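Local atomic coordinates of inclusion membrane protein A (Chlamydia trachomatis, PDB entry 6E7E), a protein that is a SNARE-like protein of the chlamydial inclusion membrane that probably mediates homotypic fusion of inclusions; the chain here is its soluble domain. Residues 13-18 with 66-71; 19-24 with 95-100; 31-36 with 52-57; 101-106 with 135-140. The protein carries 2 engineered substitutions. All blocks are in the same frame, centred on the assembly; numbering follows the deposited sequence.

Interaction 1: residues 13-18 with 66-71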
loop_
_atom_site.group_PDB
_atom_site.type_symbol
_atom_site.label_atom_id
_atom_site.label_comp_id
_atom_site.label_asym_id
_atom_site.label_seq_id
_atom_site.Cartn_x
_atom_site.Cartn_y
_atom_site.Cartn_z
ATOM N N ARG A 13 -5.036 -13.300 5.384
ATOM C CA ARG A 13 -3.635 -13.059 5.780
ATOM C C ARG A 13 -3.084 -11.836 5.054
ATOM O O ARG A 13 -2.444 -10.974 5.678
ATOM C CB ARG A 13 -2.824 -14.307 5.429
ATOM C CG ARG A 13 -1.324 -14.252 5.660
ATOM C CD ARG A 13 -0.613 -15.456 4.994
ATOM N NE ARG A 13 -1.218 -16.731 5.387
ATOM C CZ ARG A 13 -1.832 -17.634 4.607
ATOM N NH1 ARG A 13 -1.866 -17.516 3.289
ATOM N NH2 ARG A 13 -2.403 -18.691 5.174
ATOM N N GLU A 14 -3.288 -11.746 3.750
ATOM C CA GLU A 14 -2.704 -10.619 3.007
ATOM C C GLU A 14 -3.386 -9.307 3.374
ATOM O O GLU A 14 -2.694 -8.295 3.430
ATOM C CB GLU A 14 -2.779 -10.891 1.512
ATOM C CG GLU A 14 -1.993 -12.110 1.063
ATOM C CD GLU A 14 -0.571 -12.191 1.599
ATOM O OE1 GLU A 14 0.165 -11.226 1.437
ATOM O OE2 GLU A 14 -0.202 -13.219 2.193
ATOM N N VAL A 15 -4.697 -9.295 3.601
ATOM C CA VAL A 15 -5.349 -8.036 4.026
ATOM C C VAL A 15 -4.873 -7.650 5.417
ATOM O O VAL A 15 -4.647 -6.448 5.658
ATOM C CB VAL A 15 -6.871 -8.156 3.934
ATOM C CG1 VAL A 15 -7.563 -7.008 4.629
ATOM C CG2 VAL A 15 -7.280 -8.271 2.499
ATOM N N GLY A 16 -4.673 -8.600 6.306
ATOM C CA GLY A 16 -4.096 -8.251 7.614
ATOM C C GLY A 16 -2.742 -7.580 7.424
ATOM O O GLY A 16 -2.441 -6.580 8.092
ATOM N N SER A 17 -1.922 -8.118 6.552
ATOM C CA SER A 17 -0.600 -7.524 6.245
ATOM C C SER A 17 -0.762 -6.149 5.612
ATOM O O SER A 17 -0.009 -5.234 5.970
ATOM C CB SER A 17 0.190 -8.442 5.375
ATOM O OG SER A 17 0.529 -9.594 6.099
ATOM N N LEU A 18 -1.685 -5.987 4.685
ATOM C CA LEU A 18 -1.915 -4.676 4.061
ATOM C C LEU A 18 -2.284 -3.644 5.120
ATOM O O LEU A 18 -1.867 -2.482 4.986
ATOM C CB LEU A 18 -3.010 -4.754 3.008
ATOM C CG LEU A 18 -2.580 -5.404 1.708
ATOM C CD1 LEU A 18 -3.827 -5.771 0.924
ATOM C CD2 LEU A 18 -1.665 -4.484 0.920
ATOM N N GLY A 66 -10.333 -2.795 -2.656
ATOM C CA GLY A 66 -11.028 -3.910 -3.312
ATOM C C GLY A 66 -10.734 -5.229 -2.635
ATOM O O GLY A 66 -11.611 -6.094 -2.568
ATOM N N PHE A 67 -9.516 -5.416 -2.148
ATOM C CA PHE A 67 -9.136 -6.664 -1.446
ATOM C C PHE A 67 -9.865 -6.722 -0.117
ATOM O O PHE A 67 -10.296 -7.803 0.289
ATOM C CB PHE A 67 -7.630 -6.767 -1.317
ATOM C CG PHE A 67 -6.927 -6.984 -2.618
ATOM C CD1 PHE A 67 -7.075 -8.187 -3.277
ATOM C CD2 PHE A 67 -6.221 -5.965 -3.227
ATOM C CE1 PHE A 67 -6.454 -8.401 -4.493
ATOM C CE2 PHE A 67 -5.600 -6.178 -4.445
ATOM C CZ PHE A 67 -5.704 -7.402 -5.060
ATOM N N GLU A 68 -9.859 -5.610 0.610
ATOM C CA GLU A 68 -10.556 -5.569 1.906
ATOM C C GLU A 68 -12.041 -5.837 1.673
ATOM O O GLU A 68 -12.686 -6.611 2.418
ATOM C CB GLU A 68 -10.272 -4.224 2.577
ATOM C CG GLU A 68 -10.803 -4.165 3.981
ATOM C CD GLU A 68 -10.367 -2.961 4.784
ATOM O OE1 GLU A 68 -9.488 -2.222 4.319
ATOM O OE2 GLU A 68 -10.922 -2.787 5.870
ATOM N N SER A 69 -12.610 -5.219 0.650
ATOM C CA SER A 69 -14.034 -5.445 0.333
ATOM C C SER A 69 -14.310 -6.914 -0.025
ATOM O O SER A 69 -15.325 -7.474 0.401
ATOM C CB SER A 69 -14.457 -4.556 -0.786
ATOM O OG SER A 69 -14.522 -3.200 -0.377
ATOM N N LEU A 70 -13.448 -7.531 -0.823
ATOM C CA LEU A 70 -13.613 -8.945 -1.226
ATOM C C LEU A 70 -13.639 -9.817 0.015
ATOM O O LEU A 70 -14.508 -10.673 0.161
ATOM C CB LEU A 70 -12.467 -9.364 -2.138
ATOM C CG LEU A 70 -12.566 -10.780 -2.693
ATOM C CD1 LEU A 70 -13.829 -10.965 -3.530
ATOM C CD2 LEU A 70 -11.331 -11.087 -3.501
ATOM N N LEU A 71 -12.694 -9.587 0.902
ATOM C CA LEU A 71 -12.613 -10.399 2.135
ATOM C C LEU A 71 -13.962 -10.271 2.852
ATOM O O LEU A 71 -14.500 -11.268 3.351
ATOM C CB LEU A 71 -11.439 -9.919 2.993
ATOM C CG LEU A 71 -11.217 -10.730 4.249
ATOM C CD1 LEU A 71 -10.691 -12.108 3.875
ATOM C CD2 LEU A 71 -10.269 -9.989 5.168
#

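Interaction 2: residues 19-24 with 95-100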
loop_
_atom_site.group_PDB
_atom_site.type_symbol
_atom_site.label_atom_id
_atom_site.label_comp_id
_atom_site.label_asym_id
_atom_site.label_seq_id
_atom_site.Cartn_x
_atom_site.Cartn_y
_atom_site.Cartn_z
ATOM N N LYS A 19 -3.078 -4.005 6.122
ATOM C CA LYS A 19 -3.458 -3.053 7.168
ATOM C C LYS A 19 -2.228 -2.691 7.999
ATOM O O LYS A 19 -2.102 -1.530 8.414
ATOM C CB LYS A 19 -4.562 -3.634 8.040
ATOM C CG LYS A 19 -5.903 -3.700 7.325
ATOM C CD LYS A 19 -6.979 -4.334 8.165
ATOM C CE LYS A 19 -8.314 -4.303 7.477
ATOM N NZ LYS A 19 -9.381 -4.877 8.324
ATOM N N GLU A 20 -1.328 -3.631 8.247
ATOM C CA GLU A 20 -0.069 -3.288 8.942
ATOM C C GLU A 20 0.781 -2.356 8.087
ATOM O O GLU A 20 1.357 -1.382 8.594
ATOM C CB GLU A 20 0.720 -4.550 9.260
ATOM C CG GLU A 20 0.026 -5.463 10.240
ATOM C CD GLU A 20 0.917 -6.540 10.788
ATOM O OE1 GLU A 20 1.970 -6.797 10.183
ATOM O OE2 GLU A 20 0.585 -7.057 11.855
ATOM N N ILE A 21 0.882 -2.655 6.805
ATOM C CA ILE A 21 1.639 -1.828 5.848
ATOM C C ILE A 21 1.031 -0.435 5.831
ATOM O O ILE A 21 1.758 0.558 5.862
ATOM C CB ILE A 21 1.650 -2.503 4.472
ATOM C CG1 ILE A 21 2.554 -3.731 4.460
ATOM C CG2 ILE A 21 2.022 -1.513 3.388
ATOM C CD1 ILE A 21 2.263 -4.655 3.282
ATOM N N ASN A 22 -0.286 -0.341 5.771
ATOM C CA ASN A 22 -0.953 0.974 5.768
ATOM C C ASN A 22 -0.557 1.777 6.997
ATOM O O ASN A 22 -0.227 2.956 6.913
ATOM C CB ASN A 22 -2.464 0.755 5.744
ATOM C CG ASN A 22 -3.242 2.046 5.769
ATOM O OD1 ASN A 22 -4.007 2.319 6.698
ATOM N ND2 ASN A 22 -2.993 2.888 4.805
ATOM N N PHE A 23 -0.621 1.143 8.156
ATOM C CA PHE A 23 -0.285 1.860 9.401
ATOM C C PHE A 23 1.181 2.302 9.352
ATOM O O PHE A 23 1.495 3.461 9.647
ATOM C CB PHE A 23 -0.535 0.988 10.629
ATOM C CG PHE A 23 -0.119 1.746 11.852
ATOM C CD1 PHE A 23 -0.891 2.788 12.348
ATOM C CD2 PHE A 23 1.135 1.525 12.397
ATOM C CE1 PHE A 23 -0.412 3.562 13.393
ATOM C CE2 PHE A 23 1.588 2.298 13.452
ATOM C CZ PHE A 23 0.806 3.294 13.964
ATOM N N MET A 24 2.084 1.407 9.000
ATOM C CA MET A 24 3.516 1.762 8.972
ATOM C C MET A 24 3.774 2.861 7.953
ATOM O O MET A 24 4.561 3.789 8.250
ATOM C CB MET A 24 4.376 0.544 8.669
ATOM C CG MET A 24 4.400 -0.408 9.834
ATOM S SD MET A 24 5.558 -1.784 9.554
ATOM C CE MET A 24 4.534 -2.916 8.648
ATOM N N GLY A 95 2.870 -11.189 -3.622
ATOM C CA GLY A 95 4.129 -10.558 -4.098
ATOM C C GLY A 95 4.147 -9.063 -3.764
ATOM O O GLY A 95 5.172 -8.521 -3.331
ATOM N N SER A 96 3.039 -8.372 -4.003
ATOM C CA SER A 96 2.932 -6.933 -3.687
ATOM C C SER A 96 3.154 -6.708 -2.199
ATOM O O SER A 96 3.879 -5.776 -1.827
ATOM C CB SER A 96 1.592 -6.404 -4.092
ATOM O OG SER A 96 1.452 -6.234 -5.484
ATOM N N VAL A 97 2.492 -7.485 -1.376
ATOM C CA VAL A 97 2.615 -7.337 0.088
ATOM C C VAL A 97 4.075 -7.520 0.498
ATOM O O VAL A 97 4.609 -6.714 1.281
ATOM C CB VAL A 97 1.676 -8.319 0.795
ATOM C CG1 VAL A 97 2.021 -8.441 2.263
ATOM C CG2 VAL A 97 0.229 -7.907 0.621
ATOM N N ALA A 98 4.729 -8.552 -0.006
ATOM C CA ALA A 98 6.131 -8.810 0.379
ATOM C C ALA A 98 7.018 -7.645 -0.057
ATOM O O ALA A 98 7.914 -7.240 0.701
ATOM C CB ALA A 98 6.595 -10.101 -0.214
ATOM N N SER A 99 6.810 -7.146 -1.254
ATOM C CA SER A 99 7.640 -6.045 -1.767
ATOM C C SER A 99 7.420 -4.789 -0.943
ATOM O O SER A 99 8.397 -4.088 -0.609
ATOM C CB SER A 99 7.347 -5.828 -3.193
ATOM O OG SER A 99 8.202 -4.829 -3.691
ATOM N N LEU A 100 6.189 -4.468 -0.603
ATOM C CA LEU A 100 5.908 -3.282 0.230
ATOM C C LEU A 100 6.560 -3.424 1.604
ATOM O O LEU A 100 7.090 -2.437 2.110
ATOM C CB LEU A 100 4.394 -3.078 0.322
ATOM C CG LEU A 100 3.754 -2.571 -0.960
ATOM C CD1 LEU A 100 2.241 -2.765 -0.907
ATOM C CD2 LEU A 100 4.094 -1.112 -1.224
#

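Interaction 3: residues 31-36 with 52-57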
loop_
_atom_site.group_PDB
_atom_site.type_symbol
_atom_site.label_atom_id
_atom_site.label_comp_id
_atom_site.label_asym_id
_atom_site.label_seq_id
_atom_site.Cartn_x
_atom_site.Cartn_y
_atom_site.Cartn_z
ATOM N N GLU A 31 6.613 11.149 9.206
ATOM C CA GLU A 31 8.049 11.379 9.429
ATOM C C GLU A 31 8.637 12.202 8.278
ATOM O O GLU A 31 9.431 13.118 8.517
ATOM C CB GLU A 31 8.764 10.045 9.557
ATOM C CG GLU A 31 10.176 10.158 10.050
ATOM C CD GLU A 31 10.868 8.827 10.334
ATOM O OE1 GLU A 31 10.541 7.827 9.649
ATOM O OE2 GLU A 31 11.774 8.777 11.202
ATOM N N PHE A 32 8.265 11.890 7.041
ATOM C CA PHE A 32 8.802 12.635 5.877
ATOM C C PHE A 32 8.156 14.009 5.759
ATOM O O PHE A 32 8.847 14.910 5.285
ATOM C CB PHE A 32 8.723 11.794 4.601
ATOM C CG PHE A 32 9.845 10.785 4.584
ATOM C CD1 PHE A 32 11.135 11.199 4.294
ATOM C CD2 PHE A 32 9.653 9.471 4.955
ATOM C CE1 PHE A 32 12.204 10.325 4.378
ATOM C CE2 PHE A 32 10.722 8.603 5.048
ATOM C CZ PHE A 32 11.986 9.037 4.767
ATOM N N LEU A 33 6.938 14.209 6.235
ATOM C CA LEU A 33 6.393 15.578 6.310
ATOM C C LEU A 33 7.258 16.409 7.257
ATOM O O LEU A 33 7.667 17.520 6.934
ATOM C CB LEU A 33 4.953 15.555 6.800
ATOM C CG LEU A 33 4.309 16.927 6.928
ATOM C CD1 LEU A 33 4.265 17.638 5.585
ATOM C CD2 LEU A 33 2.903 16.749 7.467
ATOM N N HIS A 34 7.534 15.877 8.435
ATOM C CA HIS A 34 8.445 16.558 9.382
ATOM C C HIS A 34 9.776 16.869 8.699
ATOM O O HIS A 34 10.247 17.991 8.767
ATOM C CB HIS A 34 8.672 15.700 10.621
ATOM C CG HIS A 34 7.642 15.831 11.690
ATOM N ND1 HIS A 34 6.454 15.129 11.840
ATOM C CD2 HIS A 34 7.716 16.644 12.761
ATOM C CE1 HIS A 34 5.891 15.531 12.978
ATOM N NE2 HIS A 34 6.629 16.463 13.526
ATOM N N LEU A 35 10.392 15.869 8.094
ATOM C CA LEU A 35 11.732 16.022 7.499
ATOM C C LEU A 35 11.689 17.098 6.417
ATOM O O LEU A 35 12.621 17.893 6.296
ATOM C CB LEU A 35 12.221 14.678 6.961
ATOM C CG LEU A 35 13.723 14.564 6.746
ATOM C CD1 LEU A 35 14.444 14.486 8.077
ATOM C CD2 LEU A 35 14.020 13.320 5.908
ATOM N N SER A 36 10.639 17.097 5.620
ATOM C CA SER A 36 10.491 18.058 4.526
ATOM C C SER A 36 10.545 19.489 5.076
ATOM O O SER A 36 11.219 20.340 4.505
ATOM C CB SER A 36 9.256 17.781 3.719
ATOM O OG SER A 36 9.165 18.702 2.683
ATOM N N ASP A 52 7.637 14.366 -1.554
ATOM C CA ASP A 52 7.169 13.304 -2.475
ATOM C C ASP A 52 6.732 12.061 -1.705
ATOM O O ASP A 52 5.725 11.428 -2.087
ATOM C CB ASP A 52 8.262 12.897 -3.466
ATOM C CG ASP A 52 8.661 13.916 -4.492
ATOM O OD1 ASP A 52 7.872 14.845 -4.728
ATOM O OD2 ASP A 52 9.754 13.734 -5.047
ATOM N N PHE A 53 7.445 11.665 -0.665
ATOM C CA PHE A 53 6.967 10.530 0.150
ATOM C C PHE A 53 5.633 10.879 0.792
ATOM O O PHE A 53 4.725 10.044 0.839
ATOM C CB PHE A 53 7.969 10.158 1.223
ATOM C CG PHE A 53 9.067 9.270 0.727
ATOM C CD1 PHE A 53 8.817 7.942 0.529
ATOM C CD2 PHE A 53 10.321 9.749 0.432
ATOM C CE1 PHE A 53 9.795 7.092 0.066
ATOM C CE2 PHE A 53 11.296 8.889 -0.024
ATOM C CZ PHE A 53 11.043 7.556 -0.187
ATOM N N TYR A 54 5.499 12.094 1.296
ATOM C CA TYR A 54 4.239 12.509 1.936
ATOM C C TYR A 54 3.095 12.341 0.930
ATOM O O TYR A 54 2.050 11.761 1.225
ATOM C CB TYR A 54 4.304 13.933 2.473
ATOM C CG TYR A 54 3.044 14.241 3.255
ATOM C CD1 TYR A 54 2.866 13.702 4.529
ATOM C CD2 TYR A 54 1.998 14.944 2.712
ATOM C CE1 TYR A 54 1.698 13.879 5.249
ATOM C CE2 TYR A 54 0.832 15.155 3.421
ATOM C CZ TYR A 54 0.678 14.615 4.685
ATOM O OH TYR A 54 -0.486 14.809 5.366
ATOM N N SER A 55 3.304 12.854 -0.267
ATOM C CA SER A 55 2.272 12.892 -1.322
ATOM C C SER A 55 1.959 11.483 -1.828
ATOM O O SER A 55 0.770 11.141 -2.002
ATOM C CB SER A 55 2.733 13.800 -2.438
ATOM O OG SER A 55 2.771 15.149 -2.006
ATOM N N CYS A 56 2.966 10.657 -2.092
ATOM C CA CYS A 56 2.699 9.369 -2.756
ATOM C C CYS A 56 2.048 8.399 -1.760
ATOM O O CYS A 56 1.373 7.449 -2.201
ATOM C CB CYS A 56 3.930 8.813 -3.452
ATOM S SG CYS A 56 5.069 7.971 -2.358
ATOM N N LEU A 57 2.171 8.632 -0.461
ATOM C CA LEU A 57 1.564 7.752 0.569
ATOM C C LEU A 57 0.158 8.228 0.968
ATOM O O LEU A 57 -0.535 7.468 1.650
ATOM C CB LEU A 57 2.514 7.650 1.758
ATOM C CG LEU A 57 3.837 6.965 1.439
ATOM C CD1 LEU A 57 4.741 6.947 2.652
ATOM C CD2 LEU A 57 3.620 5.546 0.946
#

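Interaction 4: residues 101-106 with 135-140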
loop_
_atom_site.group_PDB
_atom_site.type_symbol
_atom_site.label_atom_id
_atom_site.label_comp_id
_atom_site.label_asym_id
_atom_site.label_seq_id
_atom_site.Cartn_x
_atom_site.Cartn_y
_atom_site.Cartn_z
ATOM N N ARG A 101 6.498 -4.611 2.186
ATOM C CA ARG A 101 7.129 -4.804 3.497
ATOM C C ARG A 101 8.625 -4.548 3.369
ATOM O O ARG A 101 9.207 -3.962 4.292
ATOM C CB ARG A 101 6.861 -6.220 3.985
ATOM C CG ARG A 101 5.535 -6.443 4.680
ATOM C CD ARG A 101 5.555 -7.708 5.512
ATOM N NE ARG A 101 4.258 -8.080 6.074
ATOM C CZ ARG A 101 3.709 -7.552 7.172
ATOM N NH1 ARG A 101 4.317 -6.579 7.829
ATOM N NH2 ARG A 101 2.567 -8.028 7.626
ATOM N N GLU A 102 9.247 -5.020 2.309
ATOM C CA GLU A 102 10.703 -4.804 2.158
ATOM C C GLU A 102 11.002 -3.324 1.921
ATOM O O GLU A 102 12.010 -2.831 2.468
ATOM C CB GLU A 102 11.265 -5.690 1.060
ATOM C CG GLU A 102 11.350 -7.149 1.462
ATOM C CD GLU A 102 12.412 -7.371 2.517
ATOM O OE1 GLU A 102 13.596 -7.413 2.145
ATOM O OE2 GLU A 102 12.072 -7.398 3.713
ATOM N N GLU A 103 10.183 -2.603 1.155
ATOM C CA GLU A 103 10.407 -1.147 0.995
ATOM C C GLU A 103 10.356 -0.478 2.361
ATOM O O GLU A 103 11.195 0.388 2.649
ATOM C CB GLU A 103 9.385 -0.515 0.073
ATOM C CG GLU A 103 9.473 -0.961 -1.375
ATOM C CD GLU A 103 10.796 -0.728 -2.093
ATOM O OE1 GLU A 103 11.557 0.173 -1.713
ATOM O OE2 GLU A 103 11.040 -1.428 -3.088
ATOM N N ILE A 104 9.402 -0.839 3.192
ATOM C CA ILE A 104 9.311 -0.263 4.562
ATOM C C ILE A 104 10.587 -0.578 5.324
ATOM O O ILE A 104 11.115 0.289 6.009
ATOM C CB ILE A 104 8.071 -0.788 5.309
ATOM C CG1 ILE A 104 6.809 -0.182 4.707
ATOM C CG2 ILE A 104 8.164 -0.521 6.809
ATOM C CD1 ILE A 104 5.555 -0.914 5.129
ATOM N N ARG A 105 11.055 -1.803 5.240
ATOM C CA ARG A 105 12.265 -2.192 5.977
ATOM C C ARG A 105 13.406 -1.256 5.585
ATOM O O ARG A 105 14.167 -0.800 6.457
ATOM C CB ARG A 105 12.590 -3.661 5.720
ATOM C CG ARG A 105 13.658 -4.186 6.658
ATOM C CD ARG A 105 13.852 -5.678 6.579
ATOM N NE ARG A 105 14.346 -6.102 5.273
ATOM C CZ ARG A 105 15.630 -6.150 4.904
ATOM N NH1 ARG A 105 16.589 -5.773 5.731
ATOM N NH2 ARG A 105 15.945 -6.574 3.693
ATOM N N PHE A 106 13.608 -1.003 4.309
ATOM C CA PHE A 106 14.722 -0.138 3.857
ATOM C C PHE A 106 14.498 1.314 4.238
ATOM O O PHE A 106 15.437 2.057 4.520
ATOM C CB PHE A 106 14.839 -0.084 2.334
ATOM C CG PHE A 106 14.909 -1.404 1.608
ATOM C CD1 PHE A 106 15.606 -2.466 2.161
ATOM C CD2 PHE A 106 14.312 -1.579 0.360
ATOM C CE1 PHE A 106 15.700 -3.680 1.495
ATOM C CE2 PHE A 106 14.400 -2.794 -0.304
ATOM C CZ PHE A 106 15.092 -3.846 0.266
ATOM N N ARG A 135 11.555 5.952 -3.229
ATOM C CA ARG A 135 10.323 6.630 -3.669
ATOM C C ARG A 135 9.870 6.046 -4.999
ATOM O O ARG A 135 8.669 5.737 -5.154
ATOM C CB ARG A 135 10.609 8.119 -3.804
ATOM C CG ARG A 135 9.492 8.933 -4.446
ATOM C CD ARG A 135 10.031 10.211 -5.079
ATOM N NE ARG A 135 10.929 9.973 -6.201
ATOM C CZ ARG A 135 11.815 10.836 -6.697
ATOM N NH1 ARG A 135 11.850 12.091 -6.273
ATOM N NH2 ARG A 135 12.643 10.461 -7.652
ATOM N N ASP A 136 10.781 5.908 -5.942
ATOM C CA ASP A 136 10.399 5.389 -7.276
ATOM C C ASP A 136 9.876 3.953 -7.183
ATOM O O ASP A 136 8.869 3.616 -7.817
ATOM C CB ASP A 136 11.581 5.455 -8.226
ATOM C CG ASP A 136 12.062 6.839 -8.594
ATOM O OD1 ASP A 136 11.359 7.823 -8.261
ATOM O OD2 ASP A 136 13.145 6.901 -9.208
ATOM N N SER A 137 10.512 3.126 -6.369
ATOM C CA SER A 137 10.103 1.727 -6.200
ATOM C C SER A 137 8.724 1.660 -5.547
ATOM O O SER A 137 7.857 0.891 -5.999
ATOM C CB SER A 137 11.132 1.011 -5.403
ATOM O OG SER A 137 10.770 -0.341 -5.305
ATOM N N LEU A 138 8.543 2.446 -4.606
ATOM C CA LEU A 138 7.294 2.466 -3.840
ATOM C C LEU A 138 6.137 2.948 -4.702
ATOM O O LEU A 138 5.050 2.383 -4.629
ATOM C CB LEU A 138 7.483 3.380 -2.644
ATOM C CG LEU A 138 6.262 3.581 -1.764
ATOM C CD1 LEU A 138 5.880 2.257 -1.167
ATOM C CD2 LEU A 138 6.531 4.561 -0.630
ATOM N N ARG A 139 6.359 4.003 -5.510
ATOM C CA ARG A 139 5.343 4.477 -6.465
ATOM C C ARG A 139 4.968 3.327 -7.392
ATOM O O ARG A 139 3.771 3.142 -7.671
ATOM C CB ARG A 139 5.882 5.658 -7.263
ATOM C CG ARG A 139 5.798 6.976 -6.527
ATOM C CD ARG A 139 6.432 8.061 -7.341
ATOM N NE ARG A 139 6.121 9.375 -6.810
ATOM C CZ ARG A 139 6.806 10.462 -7.099
ATOM N NH1 ARG A 139 7.850 10.394 -7.903
ATOM N NH2 ARG A 139 6.463 11.619 -6.568
ATOM N N ASP A 140 5.940 2.607 -7.914
ATOM C CA ASP A 140 5.682 1.486 -8.848
ATOM C C ASP A 140 4.802 0.446 -8.132
ATOM O O ASP A 140 3.830 -0.051 -8.681
ATOM C CB ASP A 140 6.993 0.901 -9.389
ATOM C CG ASP A 140 7.665 1.734 -10.474
ATOM O OD1 ASP A 140 7.022 2.678 -10.979
ATOM O OD2 ASP A 140 8.840 1.443 -10.792
#

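Interaction 1: residues 13-18 with 66-71
Val15 on helix 4-38 packs against Phe67, Glu68 and Leu71 on the short helix 65-73. This is helix-on-helix packing in an all-helical bundle. The two helical segments pass with their axes 9.9 Å apart at closest approach. Their N-to-C directions differ by 137°, so they run more antiparallel than parallel. The backbones come nearest at Val15 and Glu68, where the CA atoms are 6.1 Å apart.

Val15 carries most of the contact from its side. Its CB bears on a methyl of Leu71, with CB to Leu71 CD2 at 4.1 Å. The branch CG1 turns anti to the backbone N (chi1 168°) and meets the same methyl. It also comes near the aliphatic part of Glu68, with Val15 CG1 to Glu68 CG at 4.4 Å. The other branch, CG2, lies beside the backbone N and faces Phe67, touching its CB at 4.1 Å. The Phe67 ring itself then leads away, to Leu148 and Leu152 of helix 125-165 and to Leu11 of helix 4-38. Leu71 spreads further along helix 4-38, onto Tyr8 and Gln12.

No hydrogen bond joins the two segments, which together bury 181 Å². The nearest approach is between a methyl and a carbonyl oxygen: Val15 CG2 stands 3.8 Å from Phe67 O.

Interaction 2: residues 19-24 with 95-100
The CA atoms of Ile21 and Leu100 lie 7.2 Å apart, the nearest backbone approach between two helical segments that run broadly the same way from N to C. Segment 19-24 belongs to helix 4-38 and segment 95-100 to helix 87-107.

Ile21 supplies the contact from the first helix. Its CG1 is anti to the carbonyl carbon (chi1 -72°), and chi2 is extended. This carries CD1 toward the second helix. There CD1 settles between Val97 and Leu100, one turn apart. It touches the CG1 branch of Val97 at 3.9 Å. It also comes 3.7 Å from the carbonyl oxygen, Val97 O. On the other flank, Ile21 CD1 meets Leu100 CB at 4.0 Å. The second branch, Ile21 CG2, adds a looser touch on that same Leu100 CB, at 4.2 Å. The side chains of Ile21 and Leu100 cross at about a right angle. Leu100 thus offers its stem to Ile21, while its side chain also packs on Leu138, Glu141 and Leu145 of helix 125-165.

All three residues are buried, and the contact lies near the middle of the helical bundle. Phe60, Arg101 and Ile104 also pack on Ile21. Val97 likewise touches Glu14, Ser17 and Leu18 of helix 4-38.

No hydrogen bond crosses between the segments. The contact is made mostly by hydrocarbon surfaces, with one methyl also lying against a carbonyl oxygen, so it depends on close fit and burial from water, not on the direction of any polar bond.

Interaction 3: residues 31-36 with 52-57
Phe32 and Phe53 form the aromatic part of this contact, and Leu33 with Tyr54 forms the aliphatic-aromatic part. The Phe32 and Phe53 side chains lie side by side and point the same way. Their rings make a face-to-face stack, with centroids 4.7 Å apart and planes inclined by 27°. The stack is offset: CD2 of Phe53 lies above the rim of the Phe32 ring, not over its centre. The stems touch as well, Phe32 CB to Phe53 CB at 3.8 Å. In both residues CG stands anti to the carbonyl carbon (chi1 -78° and -83°), which makes the rings leave their helices alike. Leu131 of helix 125-165 and Leu107 of helix 87-107 pack on both phenylalanines.

The apolar contacts of Leu33 fall on one face of the Tyr54 ring. Leu33 CB rests on the ring atom Tyr54 CD1 at 3.6 Å. Its CD2 branch reaches Tyr54 CE1 at 3.8 Å, nearer the hydroxyl end. The other methyl, CD1, sits over the ring centre, 4.2 Å above the plane. This pair is partly exposed, in contrast to the buried phenylalanines.

No hydrogen bond links the two segments directly. Polar ties lie beside the contact: Ser36 O bonds Ser47 OG, and Tyr54 O bonds Gln29 NE2.

The segments run antiparallel, with the CA atoms of Leu33 and Tyr54 only 5.8 Å apart. Helices 4-38 and 44-57 follow each other across a short connection, and such close antiparallel pairing is characteristic of a helical hairpin.

Interaction 4: residues 101-106 with 135-140
Ser137 donates a hydrogen bond from OG to OE2 of Glu103. The distance between these two oxygens is 2.5 Å, which is very short. The bond uses one carboxylate oxygen; the other, Glu103 OE1, lies 3.7 Å from Ser137 OG. Around the bond the contact is narrow. Ser137 CB comes 3.4 Å from Glu103 OE2, and the two segments bury 123 Å² in all.

In both residues CB points toward the other helix. Ser137 OG stands anti to the backbone N (chi1 -177°). The Glu103 chain bends at chi2 (-58°), which folds the carboxylate round to meet the serine. Glu103 is buried, so this bond supplies its acid group with a polar partner.

The bond joins helix 87-107 to the long helix 125-165, two broadly antiparallel members of the helical bundle. Ile134 packs on Glu103 from the second helix. Leu138, next to Ser137, packs on Leu57 of helix 44-57.

Further out, each segment carries its own salt bridge. On the first, Arg105 grips Glu102 side-on, one nitrogen to each carboxylate oxygen, with NH2 to Glu102 OE1 at 2.9 Å. On the second, Arg135 turns NE and NH2 to a single oxygen, Asp136 OD1, both from the same face of the carboxylate. Its remaining nitrogen, Arg135 NH1, forms a salt bridge with Asp52 of helix 44-57. The guanidinium of Arg139 lies with one face against Arg135 CD.

Overall arrangement
Interactions 1, 2 and 3 all use helix 4-38, in succession along its length. Interactions 1 and 3 lie on opposite sides of the chain's centre, with centres about 25 Å apart. Interaction 2 lies between them and touches interaction 1 through Val97. Interaction 4 shares helix 87-107 with interaction 2, their centres about 9 Å apart. Arg101 ties them together: its NH2 forms a salt bridge with Glu20 OE1 at 2.9 Å and probably bonds Ser17 of interaction 1. Interaction 4 also meets interaction 3, where Asp52 OD2 pairs with Arg135 NH1 at 2.9 Å. The four contacts thus connect five helices of one bundle.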